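Exodeoxyribonuclease 10 (PDB 4FZX) degrades single- and double-stranded DNA from the 3' end as a magnesium-dependent exonuclease of the DnaQ (DEDDh) family that works in DNA repair. Local coordinates at residues 4-9 against 137-142; 16-21 against 34-39; 48-53 against 132-137. All blocks are in the same frame, centred on the assembly; numbering follows the deposited sequence.

Contact 1. Residues 4-9 against 137-142. With NA (sodium ion), chain G; NA (sodium ion), chain E; nucleotides of chain A.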
loop_
_atom_site.group_PDB
_atom_site.type_symbol
_atom_site.label_atom_id
_atom_site.label_comp_id
_atom_site.label_asym_id
_atom_site.label_seq_id
_atom_site.Cartn_x
_atom_site.Cartn_y
_atom_site.Cartn_z
ATOM N N ILE C 4 -24.983 15.869 -17.864
ATOM C CA ILE C 4 -25.355 15.515 -16.513
ATOM C C ILE C 4 -26.801 15.068 -16.541
ATOM O O ILE C 4 -27.628 15.716 -17.174
ATOM C CB ILE C 4 -25.199 16.721 -15.535
ATOM C CG1 ILE C 4 -23.720 17.045 -15.314
ATOM C CG2 ILE C 4 -25.907 16.434 -14.195
ATOM C CD1 ILE C 4 -22.970 17.413 -16.603
ATOM N N ILE C 5 -27.074 13.920 -15.918
ATOM C CA ILE C 5 -28.405 13.309 -15.903
ATOM C C ILE C 5 -28.884 13.157 -14.460
ATOM O O ILE C 5 -28.113 12.770 -13.580
ATOM C CB ILE C 5 -28.389 11.876 -16.534
ATOM C CG1 ILE C 5 -28.311 11.948 -18.050
ATOM C CG2 ILE C 5 -29.684 11.113 -16.176
ATOM C CD1 ILE C 5 -29.651 11.701 -18.719
ATOM N N ASP C 6 -30.174 13.390 -14.237
ATOM C CA ASP C 6 -30.812 12.987 -12.991
ATOM C C ASP C 6 -32.205 12.430 -13.234
ATOM O O ASP C 6 -32.913 12.867 -14.142
ATOM C CB ASP C 6 -30.873 14.149 -11.990
ATOM C CG ASP C 6 -31.411 13.720 -10.621
ATOM O OD1 ASP C 6 -30.671 13.074 -9.855
ATOM O OD2 ASP C 6 -32.570 14.039 -10.302
ATOM N N THR C 7 -32.609 11.532 -12.342
ATOM C CA THR C 7 -33.842 10.773 -12.460
ATOM C C THR C 7 -34.502 10.729 -11.070
ATOM O O THR C 7 -33.887 10.310 -10.112
ATOM C CB THR C 7 -33.518 9.307 -12.875
ATOM O OG1 THR C 7 -32.986 9.292 -14.206
ATOM C CG2 THR C 7 -34.739 8.468 -12.838
ATOM N N GLU C 8 -35.747 11.154 -10.961
ATOM C CA GLU C 8 -36.528 10.842 -9.774
ATOM C C GLU C 8 -37.455 9.669 -10.080
ATOM O O GLU C 8 -37.927 9.530 -11.204
ATOM C CB GLU C 8 -37.333 12.059 -9.301
ATOM C CG GLU C 8 -36.518 13.352 -9.145
ATOM C CD GLU C 8 -35.389 13.235 -8.117
ATOM O OE1 GLU C 8 -35.582 12.603 -7.051
ATOM O OE2 GLU C 8 -34.304 13.799 -8.371
ATOM N N THR C 9 -37.703 8.835 -9.071
ATOM C CA THR C 9 -38.225 7.486 -9.265
ATOM C C THR C 9 -39.340 7.164 -8.267
ATOM O O THR C 9 -39.575 7.895 -7.308
ATOM C CB THR C 9 -37.113 6.417 -9.114
ATOM O OG1 THR C 9 -36.476 6.565 -7.843
ATOM C CG2 THR C 9 -36.051 6.543 -10.236
ATOM N N LEU C 137 -34.336 18.508 -12.654
ATOM C CA LEU C 137 -33.556 19.589 -13.267
ATOM C C LEU C 137 -32.794 20.385 -12.225
ATOM O O LEU C 137 -31.660 20.805 -12.452
ATOM C CB LEU C 137 -34.438 20.529 -14.110
ATOM C CG LEU C 137 -33.649 21.516 -14.978
ATOM C CD1 LEU C 137 -32.773 20.771 -16.005
ATOM C CD2 LEU C 137 -34.537 22.546 -15.672
ATOM N N TYR C 138 -33.403 20.559 -11.058
ATOM C CA TYR C 138 -32.745 21.244 -9.957
ATOM C C TYR C 138 -31.470 20.507 -9.552
ATOM O O TYR C 138 -30.382 21.105 -9.500
ATOM C CB TYR C 138 -33.711 21.366 -8.781
ATOM C CG TYR C 138 -33.223 22.249 -7.671
ATOM C CD1 TYR C 138 -32.217 21.822 -6.810
ATOM C CD2 TYR C 138 -33.784 23.508 -7.463
ATOM C CE1 TYR C 138 -31.778 22.625 -5.776
ATOM C CE2 TYR C 138 -33.343 24.325 -6.427
ATOM C CZ TYR C 138 -32.347 23.871 -5.585
ATOM O OH TYR C 138 -31.888 24.683 -4.572
ATOM N N ASP C 139 -31.580 19.194 -9.346
ATOM C CA ASP C 139 -30.432 18.401 -8.933
ATOM C C ASP C 139 -29.355 18.297 -10.016
ATOM O O ASP C 139 -28.170 18.109 -9.704
ATOM C CB ASP C 139 -30.861 17.007 -8.504
ATOM C CG ASP C 139 -31.574 16.991 -7.146
ATOM O OD1 ASP C 139 -31.881 18.075 -6.596
ATOM O OD2 ASP C 139 -31.864 15.878 -6.649
ATOM N N CYS C 140 -29.760 18.393 -11.284
ATOM C CA CYS C 140 -28.807 18.442 -12.398
ATOM C C CYS C 140 -27.882 19.635 -12.279
ATOM O O CYS C 140 -26.701 19.532 -12.554
ATOM C CB CYS C 140 -29.536 18.486 -13.756
ATOM S SG CYS C 140 -30.123 16.877 -14.332
ATOM N N TYR C 141 -28.439 20.779 -11.892
ATOM C CA TYR C 141 -27.648 21.994 -11.688
ATOM C C TYR C 141 -26.684 21.872 -10.518
ATOM O O TYR C 141 -25.557 22.375 -10.574
ATOM C CB TYR C 141 -28.562 23.211 -11.511
ATOM C CG TYR C 141 -28.991 23.796 -12.829
ATOM C CD1 TYR C 141 -28.165 24.682 -13.512
ATOM C CD2 TYR C 141 -30.149 23.354 -13.464
ATOM C CE1 TYR C 141 -28.519 25.193 -14.748
ATOM C CE2 TYR C 141 -30.503 23.840 -14.718
ATOM C CZ TYR C 141 -29.683 24.775 -15.344
ATOM O OH TYR C 141 -30.019 25.275 -16.582
ATOM N N ILE C 142 -27.114 21.168 -9.477
ATOM C CA ILE C 142 -26.262 20.903 -8.322
ATOM C C ILE C 142 -25.092 20.011 -8.737
ATOM O O ILE C 142 -23.936 20.324 -8.483
ATOM C CB ILE C 142 -27.050 20.190 -7.192
ATOM C CG1 ILE C 142 -28.223 21.055 -6.710
ATOM C CG2 ILE C 142 -26.121 19.827 -6.045
ATOM C CD1 ILE C 142 -27.850 22.477 -6.351
HETATM NA NA NA G . -32.263 13.834 -7.426
HETATM NA NA NA E . -30.012 11.198 -8.473
ATOM P P DG A 17 -31.530 10.746 -5.632
ATOM O OP1 DG A 17 -31.711 11.684 -6.756
ATOM O OP2 DG A 17 -31.181 11.292 -4.306
ATOM O "O5'" DG A 17 -32.810 9.822 -5.485
ATOM C "C5'" DG A 17 -33.367 9.230 -6.642
ATOM C "C4'" DG A 17 -34.742 8.656 -6.377
ATOM O "O4'" DG A 17 -34.589 7.490 -5.558
ATOM C "C3'" DG A 17 -35.727 9.546 -5.630
ATOM O "O3'" DG A 17 -36.418 10.342 -6.577
ATOM C "C2'" DG A 17 -36.665 8.523 -4.987
ATOM C "C1'" DG A 17 -35.722 7.353 -4.725
ATOM N N9 DG A 17 -35.195 7.346 -3.380
ATOM C C8 DG A 17 -34.078 8.012 -2.938
ATOM N N7 DG A 17 -33.839 7.817 -1.679
ATOM C C5 DG A 17 -34.855 6.954 -1.281
ATOM C C6 DG A 17 -35.100 6.389 -0.019
ATOM O O6 DG A 17 -34.423 6.542 1.009
ATOM N N1 DG A 17 -36.242 5.583 -0.026
ATOM C C2 DG A 17 -37.038 5.347 -1.138
ATOM N N2 DG A 17 -38.111 4.541 -0.965
ATOM N N3 DG A 17 -36.815 5.888 -2.333
ATOM C C4 DG A 17 -35.710 6.673 -2.314
HETATM O O HOH W 1 -28.239 14.747 -9.547
HETATM O O HOH W 2 -31.222 10.018 -9.814
HETATM O O HOH W 3 -33.638 13.379 -5.267
HETATM O O HOH W 4 -28.942 13.133 -7.261
HETATM O O HOH W 5 -28.046 10.289 -9.350
#

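Contact 2. Residues 16-21 against 34-39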
loop_
_atom_site.group_PDB
_atom_site.type_symbol
_atom_site.label_atom_id
_atom_site.label_comp_id
_atom_site.label_asym_id
_atom_site.label_seq_id
_atom_site.Cartn_x
_atom_site.Cartn_y
_atom_site.Cartn_z
ATOM N N ILE C 16 -39.889 5.525 -13.221
ATOM C CA ILE C 16 -39.386 6.865 -13.472
ATOM C C ILE C 16 -40.533 7.848 -13.463
ATOM O O ILE C 16 -41.531 7.646 -14.173
ATOM C CB ILE C 16 -38.737 6.936 -14.844
ATOM C CG1 ILE C 16 -37.866 5.691 -15.074
ATOM C CG2 ILE C 16 -37.974 8.274 -15.026
ATOM C CD1 ILE C 16 -36.674 5.578 -14.094
ATOM N N VAL C 17 -40.399 8.914 -12.672
ATOM C CA VAL C 17 -41.420 9.961 -12.640
ATOM C C VAL C 17 -40.904 11.277 -13.183
ATOM O O VAL C 17 -41.689 12.138 -13.587
ATOM C CB VAL C 17 -42.021 10.171 -11.224
ATOM C CG1 VAL C 17 -42.713 8.897 -10.761
ATOM C CG2 VAL C 17 -40.935 10.567 -10.220
ATOM N N GLU C 18 -39.583 11.428 -13.217
ATOM C CA GLU C 18 -38.968 12.603 -13.825
ATOM C C GLU C 18 -37.553 12.280 -14.322
ATOM O O GLU C 18 -36.805 11.562 -13.674
ATOM C CB GLU C 18 -38.908 13.765 -12.815
ATOM C CG GLU C 18 -38.819 15.157 -13.460
ATOM C CD GLU C 18 -38.900 16.307 -12.453
ATOM O OE1 GLU C 18 -38.577 16.105 -11.257
ATOM O OE2 GLU C 18 -39.239 17.441 -12.871
ATOM N N ILE C 19 -37.165 12.894 -15.429
ATOM C CA ILE C 19 -35.782 12.872 -15.852
ATOM C C ILE C 19 -35.394 14.257 -16.346
ATOM O O ILE C 19 -36.250 15.032 -16.826
ATOM C CB ILE C 19 -35.575 11.861 -16.979
ATOM C CG1 ILE C 19 -34.082 11.703 -17.292
ATOM C CG2 ILE C 19 -36.371 12.291 -18.237
ATOM C CD1 ILE C 19 -33.768 10.539 -18.261
ATOM N N ALA C 20 -34.108 14.562 -16.262
ATOM C CA ALA C 20 -33.603 15.860 -16.688
ATOM C C ALA C 20 -32.116 15.760 -17.003
ATOM O O ALA C 20 -31.446 14.811 -16.567
ATOM C CB ALA C 20 -33.837 16.889 -15.602
ATOM N N SER C 21 -31.595 16.754 -17.728
ATOM C CA SER C 21 -30.155 16.866 -17.951
ATOM C C SER C 21 -29.696 18.304 -18.212
ATOM O O SER C 21 -30.477 19.157 -18.638
ATOM C CB SER C 21 -29.697 15.948 -19.102
ATOM O OG SER C 21 -30.090 16.453 -20.363
ATOM N N SER C 34 -35.894 18.753 -19.278
ATOM C CA SER C 34 -36.560 17.923 -18.275
ATOM C C SER C 34 -37.885 17.411 -18.772
ATOM O O SER C 34 -38.577 18.072 -19.555
ATOM C CB SER C 34 -36.769 18.690 -16.964
ATOM O OG SER C 34 -37.537 19.865 -17.175
ATOM N N HIS C 35 -38.248 16.229 -18.307
ATOM C CA HIS C 35 -39.569 15.706 -18.569
ATOM C C HIS C 35 -40.079 15.072 -17.295
ATOM O O HIS C 35 -39.367 14.253 -16.671
ATOM C CB HIS C 35 -39.524 14.623 -19.655
ATOM C CG HIS C 35 -39.080 15.123 -20.988
ATOM N ND1 HIS C 35 -37.751 15.313 -21.306
ATOM C CD2 HIS C 35 -39.789 15.519 -22.072
ATOM C CE1 HIS C 35 -37.661 15.766 -22.544
ATOM N NE2 HIS C 35 -38.882 15.879 -23.038
ATOM N N LEU C 36 -41.344 15.349 -16.978
ATOM C CA LEU C 36 -42.097 14.465 -16.111
ATOM C C LEU C 36 -42.507 13.228 -16.889
ATOM O O LEU C 36 -42.857 13.315 -18.068
ATOM C CB LEU C 36 -43.331 15.175 -15.556
ATOM C CG LEU C 36 -43.028 16.184 -14.455
ATOM C CD1 LEU C 36 -44.100 17.288 -14.418
ATOM C CD2 LEU C 36 -42.916 15.457 -13.115
ATOM N N VAL C 37 -42.574 12.105 -16.192
ATOM C CA VAL C 37 -42.683 10.824 -16.837
ATOM C C VAL C 37 -43.717 9.965 -16.115
ATOM O O VAL C 37 -43.758 9.937 -14.877
ATOM C CB VAL C 37 -41.336 10.077 -16.810
ATOM C CG1 VAL C 37 -41.509 8.635 -17.313
ATOM C CG2 VAL C 37 -40.299 10.828 -17.615
ATOM N N ARG C 38 -44.541 9.264 -16.890
ATOM C CA ARG C 38 -45.468 8.296 -16.334
ATOM C C ARG C 38 -44.752 6.996 -15.964
ATOM O O ARG C 38 -44.176 6.351 -16.808
ATOM C CB ARG C 38 -46.577 8.011 -17.337
ATOM C CG ARG C 38 -47.743 7.215 -16.780
ATOM C CD ARG C 38 -48.734 6.970 -17.886
ATOM N NE ARG C 38 -49.866 6.153 -17.463
ATOM C CZ ARG C 38 -50.819 5.726 -18.287
ATOM N NH1 ARG C 38 -50.765 6.022 -19.584
ATOM N NH2 ARG C 38 -51.822 4.992 -17.821
ATOM N N PRO C 39 -44.788 6.615 -14.686
ATOM C CA PRO C 39 -43.962 5.488 -14.263
ATOM C C PRO C 39 -44.610 4.138 -14.585
ATOM O O PRO C 39 -45.805 4.072 -14.829
ATOM C CB PRO C 39 -43.877 5.683 -12.747
ATOM C CG PRO C 39 -45.166 6.343 -12.405
ATOM C CD PRO C 39 -45.491 7.249 -13.554
#

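Contact 3. Residues 48-53 against 132-137. With nucleotides of chain A.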
loop_
_atom_site.group_PDB
_atom_site.type_symbol
_atom_site.label_atom_id
_atom_site.label_comp_id
_atom_site.label_asym_id
_atom_site.label_seq_id
_atom_site.Cartn_x
_atom_site.Cartn_y
_atom_site.Cartn_z
HETATM N N MSE C 48 -42.327 9.624 -2.738
HETATM C CA MSE C 48 -43.135 10.827 -2.897
HETATM C C MSE C 48 -42.815 11.898 -1.839
HETATM O O MSE C 48 -43.007 13.095 -2.085
HETATM C CB MSE C 48 -44.623 10.508 -2.916
HETATM C CG MSE C 48 -45.464 11.660 -3.460
HETATM SE SE MSE C 48 -47.376 11.290 -3.478
HETATM C CE MSE C 48 -47.485 9.975 -2.005
ATOM N N ALA C 49 -42.280 11.472 -0.695
ATOM C CA ALA C 49 -41.945 12.405 0.376
ATOM C C ALA C 49 -40.663 13.143 0.064
ATOM O O ALA C 49 -40.408 14.236 0.596
ATOM C CB ALA C 49 -41.819 11.675 1.712
ATOM N N ILE C 50 -39.836 12.513 -0.767
ATOM C CA ILE C 50 -38.587 13.099 -1.209
ATOM C C ILE C 50 -38.780 14.049 -2.406
ATOM O O ILE C 50 -38.396 15.210 -2.333
ATOM C CB ILE C 50 -37.535 11.999 -1.537
ATOM C CG1 ILE C 50 -37.178 11.212 -0.268
ATOM C CG2 ILE C 50 -36.300 12.618 -2.153
ATOM C CD1 ILE C 50 -36.407 9.913 -0.522
ATOM N N HIS C 51 -39.341 13.550 -3.516
ATOM C CA HIS C 51 -39.403 14.363 -4.736
ATOM C C HIS C 51 -40.704 15.149 -4.883
ATOM O O HIS C 51 -40.765 16.108 -5.649
ATOM C CB HIS C 51 -39.115 13.535 -5.991
ATOM C CG HIS C 51 -40.016 12.357 -6.151
ATOM N ND1 HIS C 51 -41.382 12.438 -5.977
ATOM C CD2 HIS C 51 -39.742 11.051 -6.389
ATOM C CE1 HIS C 51 -41.914 11.243 -6.160
ATOM N NE2 HIS C 51 -40.943 10.394 -6.446
ATOM N N ARG C 52 -41.719 14.756 -4.115
ATOM C CA ARG C 52 -42.991 15.468 -4.046
ATOM C C ARG C 52 -43.632 15.572 -5.418
ATOM O O ARG C 52 -44.192 16.610 -5.794
ATOM C CB ARG C 52 -42.818 16.845 -3.419
ATOM C CG ARG C 52 -42.614 16.802 -1.911
ATOM C CD ARG C 52 -42.318 18.178 -1.377
ATOM N NE ARG C 52 -40.898 18.483 -1.422
ATOM C CZ ARG C 52 -40.396 19.712 -1.347
ATOM N NH1 ARG C 52 -41.207 20.763 -1.290
ATOM N NH2 ARG C 52 -39.083 19.892 -1.372
ATOM N N ILE C 53 -43.487 14.500 -6.182
ATOM C CA ILE C 53 -44.221 14.338 -7.404
ATOM C C ILE C 53 -45.335 13.355 -7.145
ATOM O O ILE C 53 -45.086 12.225 -6.715
ATOM C CB ILE C 53 -43.302 13.811 -8.539
ATOM C CG1 ILE C 53 -42.157 14.810 -8.777
ATOM C CG2 ILE C 53 -44.124 13.567 -9.819
ATOM C CD1 ILE C 53 -40.952 14.255 -9.521
ATOM N N HIS C 132 -37.346 22.596 -6.701
ATOM C CA HIS C 132 -36.709 22.434 -5.411
ATOM C C HIS C 132 -35.792 21.224 -5.460
ATOM O O HIS C 132 -35.802 20.472 -6.428
ATOM C CB HIS C 132 -37.755 22.273 -4.284
ATOM C CG HIS C 132 -38.777 21.206 -4.549
ATOM N ND1 HIS C 132 -38.493 19.858 -4.456
ATOM C CD2 HIS C 132 -40.073 21.288 -4.929
ATOM C CE1 HIS C 132 -39.563 19.158 -4.790
ATOM N NE2 HIS C 132 -40.531 20.001 -5.095
ATOM N N HIS C 133 -34.950 21.103 -4.438
ATOM C CA HIS C 133 -34.107 19.944 -4.228
ATOM C C HIS C 133 -34.913 18.656 -4.415
ATOM O O HIS C 133 -36.052 18.535 -3.943
ATOM C CB HIS C 133 -33.475 20.027 -2.826
ATOM C CG HIS C 133 -32.490 18.936 -2.526
ATOM N ND1 HIS C 133 -31.773 18.277 -3.506
ATOM C CD2 HIS C 133 -32.067 18.424 -1.342
ATOM C CE1 HIS C 133 -30.970 17.392 -2.939
ATOM N NE2 HIS C 133 -31.106 17.484 -1.626
ATOM N N HIS C 134 -34.374 17.754 -5.227
ATOM C CA HIS C 134 -35.035 16.480 -5.527
ATOM C C HIS C 134 -36.074 16.592 -6.641
ATOM O O HIS C 134 -36.807 15.642 -6.911
ATOM C CB HIS C 134 -35.672 15.879 -4.276
ATOM C CG HIS C 134 -34.724 15.725 -3.133
ATOM N ND1 HIS C 134 -33.665 14.844 -3.160
ATOM C CD2 HIS C 134 -34.682 16.329 -1.922
ATOM C CE1 HIS C 134 -33.011 14.909 -2.014
ATOM N NE2 HIS C 134 -33.613 15.798 -1.242
ATOM N N ARG C 135 -36.089 17.722 -7.337
ATOM C CA ARG C 135 -36.660 17.747 -8.673
ATOM C C ARG C 135 -35.525 17.646 -9.669
ATOM O O ARG C 135 -34.482 18.263 -9.488
ATOM C CB ARG C 135 -37.509 18.996 -8.903
ATOM C CG ARG C 135 -38.795 19.056 -8.028
ATOM C CD ARG C 135 -39.831 17.969 -8.409
ATOM N NE ARG C 135 -40.226 18.066 -9.816
ATOM C CZ ARG C 135 -41.164 18.882 -10.290
ATOM N NH1 ARG C 135 -41.889 19.632 -9.464
ATOM N NH2 ARG C 135 -41.410 18.916 -11.592
ATOM N N ALA C 136 -35.706 16.808 -10.685
ATOM C CA ALA C 136 -34.591 16.357 -11.493
ATOM C C ALA C 136 -33.722 17.489 -12.034
ATOM O O ALA C 136 -32.504 17.432 -11.895
ATOM C CB ALA C 136 -35.075 15.454 -12.624
ATOM N N LEU C 137 -34.336 18.508 -12.654
ATOM C CA LEU C 137 -33.556 19.589 -13.267
ATOM C C LEU C 137 -32.794 20.385 -12.225
ATOM O O LEU C 137 -31.660 20.805 -12.452
ATOM C CB LEU C 137 -34.438 20.529 -14.110
ATOM C CG LEU C 137 -33.649 21.516 -14.978
ATOM C CD1 LEU C 137 -32.773 20.771 -16.005
ATOM C CD2 LEU C 137 -34.537 22.546 -15.672
ATOM P P DG A 17 -31.530 10.746 -5.632
ATOM O OP1 DG A 17 -31.711 11.684 -6.756
ATOM O OP2 DG A 17 -31.181 11.292 -4.306
ATOM O "O5'" DG A 17 -32.810 9.822 -5.485
ATOM C "C5'" DG A 17 -33.367 9.230 -6.642
ATOM C "C4'" DG A 17 -34.742 8.656 -6.377
ATOM O "O4'" DG A 17 -34.589 7.490 -5.558
ATOM C "C3'" DG A 17 -35.727 9.546 -5.630
ATOM O "O3'" DG A 17 -36.418 10.342 -6.577
ATOM C "C2'" DG A 17 -36.665 8.523 -4.987
ATOM C "C1'" DG A 17 -35.722 7.353 -4.725
ATOM N N9 DG A 17 -35.195 7.346 -3.380
ATOM C C8 DG A 17 -34.078 8.012 -2.938
ATOM N N7 DG A 17 -33.839 7.817 -1.679
ATOM C C5 DG A 17 -34.855 6.954 -1.281
ATOM C C6 DG A 17 -35.100 6.389 -0.019
ATOM O O6 DG A 17 -34.423 6.542 1.009
ATOM N N1 DG A 17 -36.242 5.583 -0.026
ATOM C C2 DG A 17 -37.038 5.347 -1.138
ATOM N N2 DG A 17 -38.111 4.541 -0.965
ATOM N N3 DG A 17 -36.815 5.888 -2.333
ATOM C C4 DG A 17 -35.710 6.673 -2.314
HETATM O O HOH W 6 -42.774 19.088 -6.562
#

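Contact 1. Residues 4-9 against 137-142
Asp6, Glu8 and Asp139 converge on one sodium ion, and through it the end of the strand is joined to the helix. Asp139 OD2 and Glu8 OE2 each sit 2.2 Å from this metal, their carboxylates turned almost at right angles (85°), while Asp6 OD2 binds it more loosely at 2.9 Å. Asp6 is a bridging ligand: its OD1 holds the second sodium ion at 2.4 Å. OP1 of DG17 of chain A reaches both metals, so the two ions bridge the phosphate to the acidic side chains. Waters complete much of the second site. At the sugar, the backbone N of Thr9 donates to O3' of the same nucleotide at 3.2 Å, and O3' lies very close, at a doubtful 2.5 Å, to Glu8 OE1.

These carboxylates are three of the four acids that name the DEDD exonucleases: Asp6 and Glu8 match the first two letters and Asp139 the last, while Asp85 is probably the third. Sodium here probably stands in for the magnesium of the working enzyme.

Further out, Asp6 CB already points at the helix, and with CG opposite the backbone N (chi1 -174°) the carboxylate reaches out to the two metals. Asp139 spends OD2 on the metal and OD1 on His134 N and His133 ND1, two bonds that fix how its carboxylate is rotated. Behind the acids the strand packs closely on the helix: Cys140 SG lies 3.5 Å from Asp6 N and also rests against Asp6 CB, and Ile4 CG2 meets Cys140 O at 3.6 Å. The axes of strand 4-9 and helix 137-142 come within 7.4 Å, their N-to-C directions 143° apart, roughly antiparallel. Ile4 runs on along the helix onto Thr143, Ala144 and Leu147.

Contact 2. Residues 16-21 against 34-39
The antiparallel hairpin of strands 16-25 and 28-36, at one border of the exonuclease sheet, pairs Glu18 with Leu36, Ile19 with His35 and Ala20 with Ser34. Ile19 and His35 form the hydrogen-bonded pair, with Ile19 N to His35 O at 2.9 Å and His35 N to Ile19 O at 2.8 Å. A third bond, Val37 N to Val17 O at 2.8 Å, is less regular: the N-H comes in from above the carbonyl plane, 59° out of it, where the chain turns a corner at Val17. On the other edge, toward strand 2-9, Val17 and Glu18 both face Glu8 in a classic beta bulge.

On one face Ala20 CB sits 3.7 Å from Ser34 CB. The Glu18 stem passes obliquely by Leu36, with Glu18 CG 4.1 Å from Leu36 CD2. Glu18 swings CG away from its backbone N (chi1 -157°) and stays extended beyond it, carrying the carboxylate to Arg135 NH2 in a salt bridge and to Ala136 N at the start of helix 136-154. An alanine here would remove that carboxylate and would probably leave the Arg135 guanidinium without its counter-charge and the Ala136 amide without its acceptor.

On the other face Ile19 lies alongside His35, and Ile19 CG2 meets Val37 CG2 at 4.2 Å. Val17 CG1 touches Pro39 CG at 3.9 Å.

Helices lie against both faces of the hairpin: 136-154 against Ala20 and Ser34, 64-67 on Ile19, His35 and Val37, with Tyr71 OH bound to His35 ND1; strand 2-9 continues the sheet beyond 16-25.

Contact 3. Residues 48-53 against 132-137
Arg52 lays its guanidinium flat on the ring of His132, centres 3.6 Å and planes 18° apart. The imidazole is sandwiched, since Arg135 CG covers its opposite face, and His51 O lies at its edge, 3.4 Å from CE1. His132 ND1 donates to His133 O at 2.8 Å, which fixes the turn of the ring, and a water ties NE2 to Arg52 O and Arg135 NH1.

His134 also has a neighbour over each face: Ile50 CG2 in a CH-pi contact, 3.7 Å from the ring centroid and 20° off its normal, and His133 CE1 on the opposite side. Held this way, the ring turns an edge to OP2 of DG17 of chain A. Its place, five residues before the metal ligand Asp139, is consistent with the histidine that puts the "h" in DEDDh. The other branch of Ile50 carries CD1 to the guanine, 3.4 Å from C5 of DG17 of chain A.

His51 meets the facing segment with CB, 3.3 Å from His134 O, and points its ring edge at the nucleotide, CD2 approaching O3' of DG17 of chain A. Both ring nitrogens are engaged, ND1 by Ile53 N at 3.0 Å and NE2 by Thr9 O, which limits rotation of the imidazole. Ile53 CD1 rests against Arg135 NE at 3.9 Å.

Both segments are helix ends: Arg52 leaves helix 45-51 with positive phi, and the type II turn His132-Arg135 leads into helix 136-154, with Arg135 at the N-cap position. Beneath them run strands 16-25, with Val17 on His51 and Ile53, and 28-36, with Leu36 on Ile53 and Arg135.

Overall arrangement
From the N terminus, strand 2-9 lays down the first half of contact 1, whose partner arrives only at 137-142. The chain first folds back on itself in contact 2, a short closure with just twelve residues between 16-21 and 34-39. It then opens contact 3 at 48-53, which closes much later at 132-137. Contacts 2 and 3 follow in series without crossing, and both fall within the long span of contact 1. Contacts 1 and 3 share Leu137 and helix 136-154. Together they bring the sheet, helix 45-51 and helix 136-154 around the metals and the DNA; Glu18 ties contact 2 to contact 3, and His134 ties contact 3 to contact 1.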